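Side-chain contact in putative N-acetylmuramoyl-L-alanine amidase,autolysin cwp6 (Peptoclostridium difficile, PDB 5J72), which is a cell-wall-anchored autolysin that probably cleaves the amide bond between N-acetylmuramic acid and L-alanine in peptidoglycan through a zinc-dependent amidase domain: residues K158-N163 with P175-Y180. Residues are numbered along the deposited sequence; the frame is centred on the assembly and turned at random. Where two conformers were deposited one is given.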
ATOM      1  N   LYS A 158       0.226 -25.852  -7.299  1.00 18.73           N
ATOM      2  CA  LYS A 158      -1.086 -25.240  -7.534  1.00 16.27           C
ATOM      3  C   LYS A 158      -0.918 -23.862  -8.178  1.00 20.09           C
ATOM      4  O   LYS A 158       0.103 -23.180  -7.942  1.00 18.67           O
ATOM      5  CB  LYS A 158      -1.850 -25.011  -6.230  1.00 17.34           C
ATOM      6  CG  LYS A 158      -2.261 -26.322  -5.530  1.00 23.26           C
ATOM      7  CD  LYS A 158      -2.950 -26.000  -4.147  1.00 26.03           C
ATOM      8  CE  LYS A 158      -3.933 -27.067  -3.720  1.00 31.75           C
ATOM      9  NZ  LYS A 158      -3.226 -28.271  -3.352  1.00 42.51           N
ATOM     10  N   VAL A 159      -1.872 -23.470  -8.992  1.00 17.78           N
ATOM     11  CA  VAL A 159      -1.935 -22.146  -9.596  1.00 16.28           C
ATOM     12  C   VAL A 159      -3.374 -21.689  -9.451  1.00 20.65           C
ATOM     13  O   VAL A 159      -4.291 -22.466  -9.763  1.00 18.88           O
ATOM     14  CB  VAL A 159      -1.542 -22.095 -11.110  1.00 16.94           C
ATOM     15  CG1 VAL A 159      -1.684 -20.655 -11.664  1.00 15.87           C
ATOM     16  CG2 VAL A 159      -0.083 -22.590 -11.304  1.00 18.43           C
ATOM     17  N   VAL A 160      -3.576 -20.434  -9.006  1.00 18.68           N
ATOM     18  CA  VAL A 160      -4.913 -19.868  -8.918  1.00 17.50           C
ATOM     19  C   VAL A 160      -5.135 -19.075 -10.176  1.00 19.58           C
ATOM     20  O   VAL A 160      -4.256 -18.345 -10.642  1.00 21.05           O
ATOM     21  CB  VAL A 160      -5.049 -19.000  -7.661  1.00 18.19           C
ATOM     22  CG1 VAL A 160      -6.429 -18.227  -7.654  1.00 18.27           C
ATOM     23  CG2 VAL A 160      -4.917 -19.903  -6.447  1.00 17.13           C
ATOM     24  N   ILE A 161      -6.335 -19.178 -10.742  1.00 18.78           N
ATOM     25  CA  ILE A 161      -6.591 -18.415 -11.963  1.00 17.12           C
ATOM     26  C   ILE A 161      -7.832 -17.525 -11.729  1.00 22.41           C
ATOM     27  O   ILE A 161      -8.800 -17.990 -11.145  1.00 22.98           O
ATOM     28  CB  ILE A 161      -6.939 -19.461 -13.069  1.00 22.22           C
ATOM     29  CG1 ILE A 161      -5.640 -20.190 -13.570  1.00 24.98           C
ATOM     30  CG2 ILE A 161      -7.621 -18.701 -14.218  1.00 25.02           C
ATOM     31  CD1 ILE A 161      -4.876 -19.360 -14.589  1.00 24.30           C
ATOM     32  N   VAL A 162      -7.766 -16.317 -12.175  1.00 21.33           N
ATOM     33  CA  VAL A 162      -8.856 -15.325 -12.044  1.00 23.02           C
ATOM     34  C   VAL A 162      -8.978 -14.749 -13.433  1.00 22.36           C
ATOM     35  O   VAL A 162      -8.012 -14.717 -14.164  1.00 23.37           O
ATOM     36  CB  VAL A 162      -8.374 -14.248 -11.038  1.00 25.44           C
ATOM     37  CG1 VAL A 162      -9.158 -12.971 -11.203  1.00 33.41           C
ATOM     38  CG2 VAL A 162      -8.480 -14.826  -9.596  1.00 28.44           C
ATOM     39  N   ASN A 163     -10.172 -14.312 -13.798  1.00 24.31           N
ATOM     40  CA  ASN A 163     -10.370 -13.636 -15.069  1.00 24.49           C
ATOM     41  C   ASN A 163      -9.675 -12.314 -15.006  1.00 28.66           C
ATOM     42  O   ASN A 163     -10.011 -11.522 -14.106  1.00 32.63           O
ATOM     43  CB  ASN A 163     -11.874 -13.411 -15.273  1.00 30.91           C
ATOM     44  CG  ASN A 163     -12.191 -12.678 -16.568  1.00 33.10           C
ATOM     45  OD1 ASN A 163     -11.495 -11.736 -16.962  1.00 31.48           O
ATOM     46  ND2 ASN A 163     -13.233 -13.114 -17.322  1.00 32.73           N
ATOM     47  N   PRO A 175      -5.645 -14.354   0.020  1.00 20.17           N
ATOM     48  CA  PRO A 175      -5.425 -15.193   1.206  1.00 18.14           C
ATOM     49  C   PRO A 175      -5.453 -16.717   0.905  1.00 16.72           C
ATOM     50  O   PRO A 175      -4.807 -17.506   1.580  1.00 20.45           O
ATOM     51  CB  PRO A 175      -6.556 -14.745   2.169  1.00 19.55           C
ATOM     52  CG  PRO A 175      -6.826 -13.340   1.750  1.00 20.82           C
ATOM     53  CD  PRO A 175      -6.736 -13.380   0.236  1.00 22.67           C
ATOM     54  N   LEU A 176      -6.247 -17.099  -0.103  1.00 18.49           N
ATOM     55  CA  LEU A 176      -6.281 -18.531  -0.468  1.00 18.37           C
ATOM     56  C   LEU A 176      -5.009 -18.886  -1.256  1.00 16.93           C
ATOM     57  O   LEU A 176      -4.412 -19.925  -1.009  1.00 19.42           O
ATOM     58  CB  LEU A 176      -7.492 -18.776  -1.348  1.00 16.39           C
ATOM     59  CG  LEU A 176      -7.622 -20.288  -1.798  1.00 17.67           C
ATOM     60  CD1 LEU A 176      -7.680 -21.203  -0.541  1.00 23.12           C
ATOM     61  CD2 LEU A 176      -8.946 -20.448  -2.570  1.00 25.42           C
ATOM     62  N   ALA A 177      -4.625 -18.049  -2.263  1.00 17.42           N
ATOM     63  CA  ALA A 177      -3.367 -18.316  -2.960  1.00 16.86           C
ATOM     64  C   ALA A 177      -2.219 -18.394  -1.963  1.00 17.33           C
ATOM     65  O   ALA A 177      -1.336 -19.245  -2.135  1.00 17.69           O
ATOM     66  CB  ALA A 177      -3.072 -17.210  -3.990  1.00 16.59           C
ATOM     67  N   SER A 178      -2.238 -17.558  -0.916  1.00 19.70           N
ATOM     68  CA  SER A 178      -1.176 -17.581   0.083  1.00 18.38           C
ATOM     69  C   SER A 178      -1.248 -18.848   0.916  1.00 22.50           C
ATOM     70  O   SER A 178      -0.206 -19.405   1.296  1.00 22.43           O
ATOM     71  CB  SER A 178      -1.271 -16.377   1.027  1.00 23.19           C
ATOM     72  OG  SER A 178      -1.435 -15.180   0.260  0.79 27.28           O
ATOM     73  N   THR A 179      -2.472 -19.325   1.215  1.00 18.99           N
ATOM     74  CA  THR A 179      -2.589 -20.562   1.970  1.00 17.95           C
ATOM     75  C   THR A 179      -2.021 -21.741   1.143  1.00 20.32           C
ATOM     76  O   THR A 179      -1.395 -22.643   1.714  1.00 23.90           O
ATOM     77  CB  THR A 179      -4.097 -20.825   2.270  1.00 21.53           C
ATOM     78  OG1 THR A 179      -4.522 -19.771   3.171  1.00 21.58           O
ATOM     79  CG2 THR A 179      -4.314 -22.175   2.937  1.00 23.76           C
ATOM     80  N   TYR A 180      -2.247 -21.720  -0.183  1.00 19.52           N
ATOM     81  CA  TYR A 180      -1.671 -22.749  -1.058  1.00 23.21           C
ATOM     82  C   TYR A 180      -0.174 -22.478  -1.371  1.00 27.09           C
ATOM     83  O   TYR A 180       0.507 -23.368  -1.893  1.00 29.89           O
ATOM     84  CB  TYR A 180      -2.319 -22.693  -2.437  1.00 22.10           C
ATOM     85  CG  TYR A 180      -3.795 -23.019  -2.541  1.00 22.87           C
ATOM     86  CD1 TYR A 180      -4.388 -23.943  -1.689  1.00 22.10           C
ATOM     87  CD2 TYR A 180      -4.577 -22.441  -3.521  1.00 20.57           C
ATOM     88  CE1 TYR A 180      -5.738 -24.280  -1.819  1.00 22.50           C
ATOM     89  CE2 TYR A 180      -5.924 -22.776  -3.670  1.00 23.01           C
ATOM     90  CZ  TYR A 180      -6.487 -23.695  -2.818  1.00 23.16           C
ATOM     91  OH  TYR A 180      -7.796 -23.999  -3.040  1.00 24.78           O
TER
HETATM   92  O   HOH W   1       1.221 -24.643  -4.558  1.00 30.28           O
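Lys158 lays the aliphatic part of its chain over one face of the Tyr180 ring, a charged side chain used for its methylenes. CD does most of the work: it sits 3.7 Å from the ring centroid, 24° off the normal, in a CH-pi contact displaced toward the CG and CD1 side, and CE continues along CD1 and CE1. The chain stays extended as far as CE and bends at its last torsion, which turns NZ aside. Leu176, one helical turn earlier, places its own methyl CD1 against the opposite face, so the ring is sandwiched. Its edge meets Val160, whose CG2 lies near the ring plane, 3.9 Å from Tyr180 CD2. With CG1 anti to the backbone N (chi1 172°), CG2 falls anti to the carbonyl carbon, toward the helix, and CG2 also touches Ala177 CB at 4.1 Å. With no direct hydrogen bond between the segments, a water links Lys158 N (3.2 Å) to Tyr180 O (3.0 Å). The phenol OH is hydrogen-bonded to OE2 of Glu251 in helix 241-253. Strand 158-163 and helix 175-180 run nearly antiparallel (169°), their axes approaching to 9.1 Å, as expected within the beta-alpha-beta unit completed by strand 184-187 in this CWB2 cell-wall-binding domain.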